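Local coordinates for GGDEF family protein (Vibrio cholerae, PDB 5GZS) that is the periplasmic portion of the diguanylate cyclase CdgH, binds arginine, and probably regulates synthesis of the second messenger cyclic di-GMP in response to it, at residues F68-P73 and S167-K172; L220-V225 and L260-E265; R224-K229 and I286-P291; K322-S327 and D402-S407; V333-G338 and E375-V380. All coordinates share one frame; numbering follows the deposited sequence.

In the fold
Contacts 1, 3 and 5 are largely buried strand pairings. Contact 1 is antiparallel and lies in the N-terminal solute-binding region, near the bound arginine. Contacts 3 and 5 are parallel and belong to two other sheets, with centres about 36 Å apart. Both use an arginine, an aspartate and a doubly used backbone carbonyl where the strands begin. Contact 2 is a surface contact of turn and loop, with one weak polar bond. It shares R224 and V225 with contact 3 and reaches the same sheet. Contact 4 joins two loops by buried van der Waals packing. It touches contact 5 through Y326, E335 and Y378. Contacts 1, 4 and 5 also meet the second subunit.

Contact 1 (F68-P73 and S167-K172); sequences FDFSRP and SIVTPK
S71 OG has a partner on each strand: it accepts from I168 N of the facing strand at 3.3 Å and donates to R72 O of its own at 2.7 Å. The first torsion (chi1 89°) sets OG between the backbone N and carbonyl carbon, where it can serve both. S71 N donates almost straight to I168 O (2.9 Å, 167°). Towards the start of the strand, F70 and V169 make a non-hydrogen-bonded pair. V169 CG2 sits over the centre of the F70 ring, 4.1 Å from the centroid, as a CH-pi contact. Its exact place is doubtful, because it is modelled too close to F68. S167 OG lies at the edge of the F70 ring and bonds to I58 O. D69 and T170 follow as a hydrogen-bonded pair, with D69 N to T170 O at 2.8 Å. The F70 side chain is about 7 Å from the bound arginine. Strand 166-170 thus lies between 55-58 and 69-75 in a three-stranded antiparallel sheet beside the arginine pocket of this family 3 solute-binding fold.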
# COMPACT_ATOMS: atom_id res chain seq x y z
N PHE A 68 33.41 0.61 -19.93
CA PHE A 68 33.52 -0.60 -20.74
C PHE A 68 32.20 -0.72 -21.50
O PHE A 68 31.26 0.01 -21.19
CB PHE A 68 33.83 -1.83 -19.87
CG PHE A 68 33.01 -1.91 -18.61
CD1 PHE A 68 31.71 -2.37 -18.65
CD2 PHE A 68 33.55 -1.56 -17.39
CE1 PHE A 68 30.95 -2.45 -17.49
CE2 PHE A 68 32.78 -1.63 -16.22
CZ PHE A 68 31.48 -2.08 -16.28
N ASP A 69 32.09 -1.60 -22.50
CA ASP A 69 30.90 -1.54 -23.36
C ASP A 69 29.87 -2.66 -23.09
O ASP A 69 30.21 -3.82 -22.82
CB ASP A 69 31.33 -1.54 -24.84
CG ASP A 69 30.39 -0.71 -25.72
OD1 ASP A 69 29.27 -1.18 -25.98
OD2 ASP A 69 30.78 0.40 -26.14
N PHE A 70 28.59 -2.28 -23.16
CA PHE A 70 27.49 -3.17 -22.78
C PHE A 70 26.78 -3.78 -23.97
O PHE A 70 26.64 -3.13 -25.02
CB PHE A 70 26.44 -2.41 -21.94
CG PHE A 70 26.86 -2.16 -20.52
CD1 PHE A 70 27.74 -1.15 -20.21
CD2 PHE A 70 26.35 -2.94 -19.49
CE1 PHE A 70 28.13 -0.93 -18.91
CE2 PHE A 70 26.74 -2.74 -18.19
CZ PHE A 70 27.62 -1.73 -17.89
N SER A 71 26.34 -5.02 -23.81
CA SER A 71 25.29 -5.54 -24.64
C SER A 71 23.98 -5.07 -24.06
O SER A 71 23.94 -4.54 -22.94
CB SER A 71 25.28 -7.07 -24.68
OG SER A 71 24.46 -7.57 -23.62
N ARG A 72 22.90 -5.27 -24.81
CA ARG A 72 21.57 -5.02 -24.31
C ARG A 72 21.23 -6.13 -23.31
O ARG A 72 21.84 -7.19 -23.34
CB ARG A 72 20.60 -4.94 -25.47
CG ARG A 72 21.06 -3.91 -26.50
CD ARG A 72 19.97 -3.50 -27.46
NE ARG A 72 19.85 -2.06 -27.50
CZ ARG A 72 20.62 -1.27 -28.23
NH1 ARG A 72 21.56 -1.80 -29.00
NH2 ARG A 72 20.44 0.05 -28.20
N PRO A 73 20.29 -5.86 -22.38
CA PRO A 73 20.04 -6.84 -21.32
C PRO A 73 19.68 -8.20 -21.88
O PRO A 73 18.97 -8.26 -22.88
CB PRO A 73 18.87 -6.22 -20.53
CG PRO A 73 18.43 -5.03 -21.32
CD PRO A 73 19.60 -4.59 -22.13
N SER A 167 22.91 -7.52 -18.07
CA SER A 167 23.48 -7.74 -19.40
C SER A 167 24.93 -8.21 -19.43
O SER A 167 25.61 -8.23 -18.42
CB SER A 167 23.36 -6.46 -20.22
OG SER A 167 23.81 -5.36 -19.47
N ILE A 168 25.36 -8.60 -20.62
CA ILE A 168 26.72 -9.07 -20.85
C ILE A 168 27.59 -7.87 -21.13
O ILE A 168 27.14 -6.93 -21.78
CB ILE A 168 26.80 -10.06 -22.02
CG1 ILE A 168 25.94 -11.29 -21.73
CG2 ILE A 168 28.23 -10.47 -22.27
CD1 ILE A 168 25.95 -12.34 -22.78
N VAL A 169 28.83 -7.87 -20.63
CA VAL A 169 29.66 -6.70 -20.83
C VAL A 169 31.08 -7.05 -21.31
O VAL A 169 31.49 -8.21 -21.20
CB VAL A 169 29.72 -5.88 -19.55
CG1 VAL A 169 30.38 -6.66 -18.39
CG2 VAL A 169 30.34 -4.53 -19.84
N THR A 170 31.80 -6.06 -21.83
CA THR A 170 33.04 -6.28 -22.59
C THR A 170 33.98 -5.10 -22.45
O THR A 170 33.51 -3.97 -22.32
CB THR A 170 32.76 -6.47 -24.10
OG1 THR A 170 31.60 -7.30 -24.28
CG2 THR A 170 33.95 -7.10 -24.82
N PRO A 171 35.31 -5.35 -22.50
CA PRO A 171 36.23 -4.21 -22.55
C PRO A 171 35.83 -3.28 -23.67
O PRO A 171 35.43 -3.76 -24.74
CB PRO A 171 37.59 -4.87 -22.80
CG PRO A 171 37.49 -6.15 -22.10
CD PRO A 171 36.05 -6.61 -22.28
N LYS A 172 35.90 -1.97 -23.41
CA LYS A 172 35.29 -0.97 -24.27
C LYS A 172 35.90 -1.03 -25.66
O LYS A 172 37.12 -1.10 -25.81
CB LYS A 172 35.45 0.42 -23.66
CG LYS A 172 35.66 1.53 -24.66
CD LYS A 172 35.60 2.89 -23.96
CE LYS A 172 36.63 3.88 -24.53
NZ LYS A 172 36.99 4.95 -23.56

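Contact 2 (L220-V225 and L260-E265); sequences LNVQRV and LLLKCE
A type I beta turn from N221 to R224, combined with an Asx turn, leads from helix 189-218 towards strand 226-230, and its carbonyl side lies against K263. Within the turn, N221 OD1 accepts from Q223 N at 2.9 Å, with the donor above the carbonyl plane. R224 N bonds back to N221 O at 2.8 Å. The aliphatic part of K263 lies across the turn, with CG 3.7 Å from V222 O and 3.8 Å from R224 O. The chain then bends at chi3 (64°), which brings K263 NZ within 3.5 Å of Q223 OE1. That hydrogen bond is weak. Q223 is itself bent at chi2 (-41°), so its amide turns back to the lysine although its CB points away. Toward helix 421-435, where L220 packs on L426, L220 and L262 cross at about a right angle, with CD1 of L220 and CD2 of L262 3.6 Å apart. At the exposed end, V225 CG1 rests 3.6 Å from E265 CB. The second segment leaves helix 248-259 through a Schellman motif at L261. It enters strand 264-266, where C264 is disulfide-bonded to C257. L262 continues the packing onto L226. The arrangement is that of a helix-to-strand turn lying beside the outermost strand of a mixed lobe sheet.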
# COMPACT_ATOMS: atom_id res chain seq x y z
N LEU A 220 10.34 -34.75 12.74
CA LEU A 220 8.94 -35.09 12.73
C LEU A 220 8.77 -36.32 11.83
O LEU A 220 9.57 -36.56 10.94
CB LEU A 220 8.06 -33.91 12.26
CG LEU A 220 8.04 -33.55 10.77
CD1 LEU A 220 7.04 -34.42 10.04
CD2 LEU A 220 7.71 -32.08 10.59
N ASN A 221 7.72 -37.09 12.09
CA ASN A 221 7.47 -38.32 11.38
C ASN A 221 6.79 -38.08 10.03
O ASN A 221 5.57 -38.08 9.96
CB ASN A 221 6.62 -39.23 12.27
CG ASN A 221 6.28 -40.55 11.62
OD1 ASN A 221 6.69 -40.83 10.50
ND2 ASN A 221 5.55 -41.37 12.34
N VAL A 222 7.57 -37.94 8.97
CA VAL A 222 7.01 -37.73 7.63
C VAL A 222 6.15 -38.90 7.09
O VAL A 222 5.58 -38.79 5.99
CB VAL A 222 8.13 -37.47 6.58
CG1 VAL A 222 9.25 -36.57 7.15
CG2 VAL A 222 8.71 -38.79 6.08
N GLN A 223 6.06 -40.02 7.82
CA GLN A 223 5.15 -41.09 7.41
C GLN A 223 3.75 -40.79 7.94
O GLN A 223 2.78 -41.46 7.58
CB GLN A 223 5.60 -42.46 7.89
CG GLN A 223 6.87 -42.99 7.25
CD GLN A 223 6.94 -42.72 5.76
OE1 GLN A 223 6.07 -43.12 4.99
NE2 GLN A 223 7.98 -42.02 5.34
N ARG A 224 3.63 -39.80 8.82
CA ARG A 224 2.33 -39.50 9.36
C ARG A 224 1.46 -38.71 8.37
O ARG A 224 1.89 -37.68 7.83
CB ARG A 224 2.47 -38.73 10.67
CG ARG A 224 1.23 -37.98 11.05
CD ARG A 224 1.22 -37.66 12.51
NE ARG A 224 -0.08 -37.12 12.89
CZ ARG A 224 -0.38 -36.73 14.12
NH1 ARG A 224 0.52 -36.83 15.09
NH2 ARG A 224 -1.59 -36.26 14.38
N VAL A 225 0.25 -39.19 8.11
CA VAL A 225 -0.66 -38.49 7.22
C VAL A 225 -1.38 -37.35 7.93
O VAL A 225 -2.28 -37.57 8.73
CB VAL A 225 -1.71 -39.45 6.63
CG1 VAL A 225 -2.68 -38.69 5.72
CG2 VAL A 225 -1.01 -40.59 5.86
N LEU A 260 7.27 -29.54 1.30
CA LEU A 260 7.95 -30.06 2.48
C LEU A 260 8.05 -31.58 2.48
O LEU A 260 8.59 -32.17 3.42
CB LEU A 260 7.24 -29.60 3.75
CG LEU A 260 7.03 -28.11 3.97
CD1 LEU A 260 5.76 -27.92 4.80
CD2 LEU A 260 8.23 -27.51 4.68
N LEU A 261 7.53 -32.19 1.42
CA LEU A 261 7.49 -33.64 1.27
C LEU A 261 6.79 -34.30 2.43
O LEU A 261 7.14 -35.42 2.81
CB LEU A 261 8.88 -34.22 1.11
CG LEU A 261 9.59 -33.95 -0.22
CD1 LEU A 261 10.72 -34.94 -0.33
CD2 LEU A 261 8.63 -34.08 -1.39
N LEU A 262 5.79 -33.61 2.97
CA LEU A 262 4.85 -34.24 3.88
C LEU A 262 3.60 -34.67 3.12
O LEU A 262 3.23 -34.06 2.12
CB LEU A 262 4.44 -33.28 4.99
CG LEU A 262 5.52 -32.47 5.68
CD1 LEU A 262 4.82 -31.38 6.39
CD2 LEU A 262 6.31 -33.34 6.66
N LYS A 263 2.93 -35.68 3.62
CA LYS A 263 1.71 -36.14 2.99
C LYS A 263 0.51 -35.56 3.73
O LYS A 263 0.36 -35.74 4.93
CB LYS A 263 1.66 -37.68 2.98
CG LYS A 263 2.38 -38.34 4.14
CD LYS A 263 2.63 -39.84 3.90
CE LYS A 263 3.54 -40.06 2.72
NZ LYS A 263 4.05 -41.47 2.67
N CYS A 264 -0.35 -34.85 3.00
CA CYS A 264 -1.53 -34.27 3.59
C CYS A 264 -2.76 -34.79 2.92
O CYS A 264 -2.80 -34.94 1.70
CB CYS A 264 -1.56 -32.74 3.48
SG CYS A 264 -0.13 -31.92 4.03
N GLU A 265 -3.79 -34.98 3.69
CA GLU A 265 -5.01 -35.51 3.20
C GLU A 265 -6.11 -34.57 3.61
O GLU A 265 -6.27 -34.30 4.75
CB GLU A 265 -5.22 -36.85 3.86
CG GLU A 265 -6.49 -37.57 3.56
CD GLU A 265 -6.45 -39.00 3.99
OE1 GLU A 265 -5.85 -39.83 3.33
OE2 GLU A 265 -7.02 -39.30 5.02

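Contact 3 (R224-K229 and I286-P291); sequences RVLRVK and IDILAP
R224 reaches D287 with an extended chain, and its NH2 lies 2.8 Å from D287 OD1. This is a salt bridge, although the guanidinium and carboxylate planes are 73° apart. L226 follows and turns its CD1 to CD1 of I288, 4.0 Å away; L422 and L426 of helix 421-435 continue that apolar patch. R227 N takes the other oxygen of the same carboxylate: it donates to D287 OD2 at 2.7 Å, on the anti lone pair. R224 and the R227 backbone thus fix both oxygens, which probably favours the charged form of D287. R227 O accepts two bonds, from D287 N and from I288 N (3.0 Å), the latter in the carbonyl plane. The pairing that starts here is parallel, between strands 226-230 and 288-292. The sheet order 2-1-3-5-4, with an antiparallel strand 414-417 beside strand 288-292, fits a type II periplasmic binding protein lobe. V228 lies alongside I288, pointing the same way, with V228 CG1 3.7 Å from I288 CG2. K229 N donates to I288 O at 2.9 Å, and K229 O receives A290 N at 3.2 Å. The K229 side chain runs extended across I286, with CE 3.7 Å from I286 CG2. Its NZ goes on to a hydrogen bond with Q271.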
# COMPACT_ATOMS: atom_id res chain seq x y z
N ARG A 224 3.63 -39.80 8.82
CA ARG A 224 2.33 -39.50 9.36
C ARG A 224 1.46 -38.71 8.37
O ARG A 224 1.89 -37.68 7.83
CB ARG A 224 2.47 -38.73 10.67
CG ARG A 224 1.23 -37.98 11.05
CD ARG A 224 1.22 -37.66 12.51
NE ARG A 224 -0.08 -37.12 12.89
CZ ARG A 224 -0.38 -36.73 14.12
NH1 ARG A 224 0.52 -36.83 15.09
NH2 ARG A 224 -1.59 -36.26 14.38
N VAL A 225 0.25 -39.19 8.11
CA VAL A 225 -0.66 -38.49 7.22
C VAL A 225 -1.38 -37.35 7.93
O VAL A 225 -2.28 -37.57 8.73
CB VAL A 225 -1.71 -39.45 6.63
CG1 VAL A 225 -2.68 -38.69 5.72
CG2 VAL A 225 -1.01 -40.59 5.86
N LEU A 226 -0.97 -36.12 7.65
CA LEU A 226 -1.60 -34.95 8.25
C LEU A 226 -3.05 -34.79 7.81
O LEU A 226 -3.33 -34.73 6.62
CB LEU A 226 -0.82 -33.69 7.88
CG LEU A 226 0.64 -33.69 8.34
CD1 LEU A 226 1.27 -32.35 8.00
CD2 LEU A 226 0.70 -33.96 9.85
N ARG A 227 -3.96 -34.69 8.77
CA ARG A 227 -5.37 -34.43 8.43
C ARG A 227 -5.70 -32.94 8.36
O ARG A 227 -5.44 -32.18 9.29
CB ARG A 227 -6.29 -35.14 9.43
CG ARG A 227 -5.99 -36.63 9.51
CD ARG A 227 -6.91 -37.40 10.45
NE ARG A 227 -8.18 -37.77 9.83
CZ ARG A 227 -9.30 -37.11 10.05
NH1 ARG A 227 -9.29 -36.06 10.87
NH2 ARG A 227 -10.43 -37.47 9.45
N VAL A 228 -6.26 -32.52 7.20
CA VAL A 228 -6.52 -31.12 6.87
C VAL A 228 -8.03 -30.90 6.72
O VAL A 228 -8.73 -31.74 6.15
CB VAL A 228 -5.85 -30.79 5.52
CG1 VAL A 228 -5.87 -29.29 5.24
CG2 VAL A 228 -4.43 -31.27 5.51
N LYS A 229 -8.55 -29.78 7.21
CA LYS A 229 -9.93 -29.39 6.89
C LYS A 229 -9.98 -28.02 6.27
O LYS A 229 -9.22 -27.12 6.65
CB LYS A 229 -10.86 -29.45 8.11
CG LYS A 229 -11.18 -30.84 8.49
CD LYS A 229 -12.54 -30.94 9.17
CE LYS A 229 -12.78 -32.40 9.59
NZ LYS A 229 -14.09 -32.63 10.21
N ILE A 286 -8.18 -33.17 13.92
CA ILE A 286 -7.47 -32.85 12.68
C ILE A 286 -6.20 -32.09 13.06
O ILE A 286 -6.10 -31.60 14.19
CB ILE A 286 -8.31 -32.01 11.73
CG1 ILE A 286 -8.50 -30.61 12.33
CG2 ILE A 286 -9.66 -32.67 11.50
CD1 ILE A 286 -9.15 -29.60 11.40
N ASP A 287 -5.23 -32.01 12.15
CA ASP A 287 -3.97 -31.31 12.40
C ASP A 287 -3.93 -29.87 11.82
O ASP A 287 -3.34 -28.97 12.39
CB ASP A 287 -2.80 -32.09 11.82
CG ASP A 287 -2.82 -33.55 12.20
OD1 ASP A 287 -2.71 -33.87 13.39
OD2 ASP A 287 -2.97 -34.39 11.29
N ILE A 288 -4.56 -29.67 10.67
CA ILE A 288 -4.43 -28.41 9.96
C ILE A 288 -5.78 -27.86 9.57
O ILE A 288 -6.66 -28.60 9.14
CB ILE A 288 -3.58 -28.59 8.71
CG1 ILE A 288 -2.12 -28.75 9.09
CG2 ILE A 288 -3.78 -27.44 7.70
CD1 ILE A 288 -1.26 -29.29 7.94
N LEU A 289 -5.96 -26.56 9.70
CA LEU A 289 -7.23 -25.98 9.30
C LEU A 289 -6.96 -24.66 8.60
O LEU A 289 -6.18 -23.84 9.09
CB LEU A 289 -8.17 -25.78 10.50
CG LEU A 289 -9.39 -24.87 10.29
CD1 LEU A 289 -10.22 -25.34 9.13
CD2 LEU A 289 -10.27 -24.77 11.52
N ALA A 290 -7.60 -24.47 7.45
CA ALA A 290 -7.46 -23.24 6.71
C ALA A 290 -8.67 -23.08 5.81
O ALA A 290 -9.28 -24.07 5.41
CB ALA A 290 -6.17 -23.23 5.89
N PRO A 291 -9.05 -21.85 5.53
CA PRO A 291 -8.43 -20.62 6.04
C PRO A 291 -8.82 -20.35 7.49
O PRO A 291 -9.81 -20.92 7.96
CB PRO A 291 -8.96 -19.54 5.09
CG PRO A 291 -10.32 -20.06 4.71
CD PRO A 291 -10.19 -21.58 4.64

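Contact 4 (K322-S327 and D402-S407); sequences KDDVYS and DTMIGS
Van der Waals packing carries most of this contact, and M404, a selenomethionine, is its largest part. CG of M404 is anti to the backbone N (chi1 -174°). The side chain therefore extends over the other loop and then bends at chi2 and chi3. The selenium of M404 lies against the D324 side chain, nearest OD1, and the two side chains cross at about a right angle. The approach of M404 CG to Y326 O is too short and doubtful. I405 CD1 is modelled 3.9 Å from Y326 CB, but its place is also doubtful, because it crowds D402 OD2. The Y326 ring is covered on one face by V325 CG1.

Of polar character is a weak CA-H...O contact from I405 CA to S327 O, 3.3 Å long and nearly straight at 165°. Each loop also has backbone bonds of its own. V325 N reaches K322 O in a type II turn, and G406 N reaches D402 O at 2.8 Å. Acidic groups gather at one side, with D324 OD1 and D402 OD1 5.2 Å apart. K317 of strand 312-318 forms a salt bridge with D323 and touches D402. Residues 402-407 lie within strand 399-410, which a bulge or short loop interrupts, and have no regular strand geometry themselves. Residues 322-327 are part of the loop between strands 312-318 and 337-340. Y326 packs on Y378 of strand 378-382, and Q441 of the second subunit touches D324 and M404.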
# COMPACT_ATOMS: atom_id res chain seq x y z
N LYS A 322 -28.56 5.52 0.25
CA LYS A 322 -27.63 6.44 0.92
C LYS A 322 -26.24 6.53 0.30
O LYS A 322 -25.25 6.70 1.01
CB LYS A 322 -27.50 6.05 2.39
CG LYS A 322 -28.73 6.33 3.22
CD LYS A 322 -28.45 6.17 4.70
CE LYS A 322 -29.57 6.78 5.55
NZ LYS A 322 -29.42 8.26 5.66
N ASP A 323 -26.15 6.43 -1.02
CA ASP A 323 -24.87 6.54 -1.70
C ASP A 323 -24.13 7.84 -1.39
O ASP A 323 -24.70 8.93 -1.44
CB ASP A 323 -25.07 6.42 -3.21
CG ASP A 323 -26.00 5.29 -3.59
OD1 ASP A 323 -26.02 4.27 -2.85
OD2 ASP A 323 -26.73 5.43 -4.60
N ASP A 324 -22.84 7.69 -1.06
CA ASP A 324 -21.92 8.80 -0.83
C ASP A 324 -22.34 9.69 0.33
O ASP A 324 -21.97 10.86 0.38
CB ASP A 324 -21.78 9.62 -2.10
CG ASP A 324 -21.26 8.81 -3.26
OD1 ASP A 324 -20.45 7.88 -3.00
OD2 ASP A 324 -21.65 9.09 -4.41
N VAL A 325 -23.12 9.14 1.25
CA VAL A 325 -23.45 9.85 2.47
C VAL A 325 -22.30 9.68 3.44
O VAL A 325 -21.97 10.60 4.20
CB VAL A 325 -24.76 9.34 3.09
CG1 VAL A 325 -24.97 9.92 4.48
CG2 VAL A 325 -25.93 9.69 2.18
N TYR A 326 -21.67 8.51 3.40
CA TYR A 326 -20.57 8.17 4.30
C TYR A 326 -19.32 7.78 3.55
O TYR A 326 -19.39 7.02 2.58
CB TYR A 326 -20.96 7.03 5.23
CG TYR A 326 -22.33 7.14 5.84
CD1 TYR A 326 -22.60 8.08 6.83
CD2 TYR A 326 -23.35 6.26 5.46
CE1 TYR A 326 -23.85 8.16 7.41
CE2 TYR A 326 -24.61 6.34 6.04
CZ TYR A 326 -24.85 7.30 7.01
OH TYR A 326 -26.09 7.39 7.58
N SER A 327 -18.18 8.26 4.01
CA SER A 327 -16.94 8.01 3.29
C SER A 327 -16.05 7.04 4.04
O SER A 327 -15.18 6.40 3.43
CB SER A 327 -16.22 9.33 3.03
OG SER A 327 -15.66 9.83 4.22
N ASP A 402 -20.58 -0.32 -0.94
CA ASP A 402 -20.47 1.08 -0.82
C ASP A 402 -19.07 1.51 -1.18
O ASP A 402 -18.28 1.87 -0.31
CB ASP A 402 -20.80 1.48 0.59
CG ASP A 402 -21.11 2.93 0.71
OD1 ASP A 402 -21.38 3.57 -0.30
OD2 ASP A 402 -21.10 3.43 1.82
N THR A 403 -18.75 1.51 -2.47
CA THR A 403 -17.47 2.04 -2.88
C THR A 403 -16.98 3.23 -2.06
O THR A 403 -15.81 3.46 -1.99
CB THR A 403 -17.49 2.42 -4.38
OG1 THR A 403 -17.97 3.76 -4.56
CG2 THR A 403 -18.39 1.49 -5.20
N MSE A 404 -17.86 4.03 -1.51
CA MSE A 404 -17.38 5.23 -0.88
C MSE A 404 -16.58 4.82 0.29
O MSE A 404 -15.45 5.22 0.46
CB MSE A 404 -18.55 6.12 -0.45
CG MSE A 404 -18.12 7.47 0.09
SE MSE A 404 -18.15 8.89 -1.19
CE MSE A 404 -16.44 8.53 -2.05
N ILE A 405 -17.17 4.00 1.14
CA ILE A 405 -16.43 3.60 2.29
C ILE A 405 -15.33 2.74 1.75
O ILE A 405 -14.21 2.83 2.17
CB ILE A 405 -17.34 2.87 3.27
CG1 ILE A 405 -18.14 3.88 4.08
CG2 ILE A 405 -16.54 2.01 4.23
CD1 ILE A 405 -19.58 3.51 4.27
N GLY A 406 -15.67 1.90 0.79
CA GLY A 406 -14.72 0.94 0.30
C GLY A 406 -14.15 0.02 1.35
O GLY A 406 -14.69 -0.20 2.40
N SER A 407 -13.00 -0.52 1.03
CA SER A 407 -12.26 -1.40 1.91
C SER A 407 -11.94 -0.60 3.14
O SER A 407 -11.05 0.24 3.12
CB SER A 407 -10.97 -1.91 1.28
OG SER A 407 -11.24 -2.78 0.19

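Contact 5 (V333-G338 and E375-V380); sequences VAERIG and EVDYIV
R336 O is shared by two donors, D377 N and Y378 N, each at 3.1 Å, the first tilted from the carbonyl plane. G338 N is satisfied by Y378 O at 2.8 Å, in the carbonyl plane. V380 N to G338 O, at 3.4 Å, is weak. These bonds pair strands 337-340 and 378-382 in parallel. R336 bends at chi3 (-123°), which brings one face of its guanidinium to D377 OD2. D377 OD2 is 2.8 Å from R336 NH1, but charge alone joins them. R336 NH1 also has a weak hydrogen bond to K374 O. D377 OD1 is taken by R318 in a second salt bridge, and R318 also donates to V376 O. E335 OE2 is bonded to Y321 OH and approaches the edge of the Y378 ring, 3.6 Å from CE1. E335 OE2 is also 4.2 Å from D377 OD2, a like-charge pair. The two arginines probably offset that repulsion and keep D377 ionised, while the Y321 hydroxyl probably eases the charge on E335.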
# COMPACT_ATOMS: atom_id res chain seq x y z
N VAL A 333 -22.31 5.41 12.85
CA VAL A 333 -22.56 5.41 14.28
C VAL A 333 -24.03 5.16 14.62
O VAL A 333 -24.36 4.73 15.73
CB VAL A 333 -22.10 6.77 14.86
CG1 VAL A 333 -22.99 7.91 14.35
CG2 VAL A 333 -22.08 6.72 16.35
N ALA A 334 -24.90 5.43 13.65
CA ALA A 334 -26.33 5.30 13.87
C ALA A 334 -27.00 4.47 12.79
O ALA A 334 -28.22 4.42 12.73
CB ALA A 334 -26.98 6.68 13.95
N GLU A 335 -26.22 3.83 11.94
CA GLU A 335 -26.77 2.88 10.99
C GLU A 335 -26.80 1.47 11.59
O GLU A 335 -25.99 1.12 12.46
CB GLU A 335 -25.95 2.86 9.69
CG GLU A 335 -25.96 4.17 8.92
CD GLU A 335 -27.26 4.43 8.16
OE1 GLU A 335 -27.45 5.57 7.69
OE2 GLU A 335 -28.08 3.50 8.03
N ARG A 336 -27.74 0.65 11.12
CA ARG A 336 -27.86 -0.71 11.61
C ARG A 336 -26.88 -1.61 10.87
O ARG A 336 -27.01 -1.81 9.67
CB ARG A 336 -29.29 -1.22 11.42
CG ARG A 336 -30.34 -0.45 12.21
CD ARG A 336 -31.66 -1.21 12.22
NE ARG A 336 -32.76 -0.41 11.68
CZ ARG A 336 -33.25 -0.52 10.45
NH1 ARG A 336 -32.75 -1.40 9.59
NH2 ARG A 336 -34.25 0.28 10.07
N ILE A 337 -25.90 -2.14 11.59
CA ILE A 337 -24.93 -3.01 10.95
C ILE A 337 -25.14 -4.44 11.37
O ILE A 337 -25.22 -4.75 12.57
CB ILE A 337 -23.48 -2.60 11.26
CG1 ILE A 337 -23.14 -1.27 10.56
CG2 ILE A 337 -22.53 -3.68 10.77
CD1 ILE A 337 -22.01 -0.54 11.20
N GLY A 338 -25.25 -5.32 10.39
CA GLY A 338 -25.44 -6.72 10.70
C GLY A 338 -24.17 -7.51 10.61
O GLY A 338 -23.47 -7.46 9.59
N GLU A 375 -34.37 -5.27 7.74
CA GLU A 375 -34.10 -5.50 9.16
C GLU A 375 -32.87 -4.71 9.58
O GLU A 375 -32.77 -4.23 10.72
CB GLU A 375 -33.87 -6.99 9.41
CG GLU A 375 -34.95 -7.70 10.20
CD GLU A 375 -34.49 -9.06 10.69
OE1 GLU A 375 -33.80 -9.10 11.73
OE2 GLU A 375 -34.82 -10.08 10.04
N VAL A 376 -31.95 -4.58 8.62
CA VAL A 376 -30.65 -3.96 8.80
C VAL A 376 -30.27 -3.22 7.50
O VAL A 376 -30.85 -3.46 6.43
CB VAL A 376 -29.59 -5.03 9.15
CG1 VAL A 376 -29.14 -5.78 7.90
CG2 VAL A 376 -28.43 -4.43 9.92
N ASP A 377 -29.30 -2.31 7.59
CA ASP A 377 -28.99 -1.43 6.46
C ASP A 377 -27.62 -1.65 5.82
O ASP A 377 -27.44 -1.35 4.63
CB ASP A 377 -29.09 0.02 6.90
CG ASP A 377 -30.46 0.37 7.42
OD1 ASP A 377 -31.30 0.80 6.60
OD2 ASP A 377 -30.70 0.22 8.64
N TYR A 378 -26.66 -2.15 6.61
CA TYR A 378 -25.30 -2.45 6.15
C TYR A 378 -24.82 -3.73 6.81
O TYR A 378 -24.96 -3.89 8.03
CB TYR A 378 -24.30 -1.32 6.48
CG TYR A 378 -24.54 0.03 5.80
CD1 TYR A 378 -25.32 1.00 6.39
CD2 TYR A 378 -23.93 0.33 4.59
CE1 TYR A 378 -25.52 2.22 5.78
CE2 TYR A 378 -24.12 1.54 3.97
CZ TYR A 378 -24.92 2.49 4.56
OH TYR A 378 -25.10 3.72 3.94
N ILE A 379 -24.25 -4.64 6.03
CA ILE A 379 -23.68 -5.86 6.60
C ILE A 379 -22.24 -5.99 6.15
O ILE A 379 -21.86 -5.47 5.10
CB ILE A 379 -24.49 -7.10 6.18
CG1 ILE A 379 -24.23 -7.45 4.72
CG2 ILE A 379 -25.98 -6.87 6.39
CD1 ILE A 379 -25.17 -8.50 4.18
N VAL A 380 -21.42 -6.67 6.96
CA VAL A 380 -19.99 -6.73 6.67
C VAL A 380 -19.62 -7.97 5.88
O VAL A 380 -19.76 -9.09 6.35
CB VAL A 380 -19.14 -6.71 7.94
CG1 VAL A 380 -17.66 -6.70 7.56
CG2 VAL A 380 -19.46 -5.52 8.80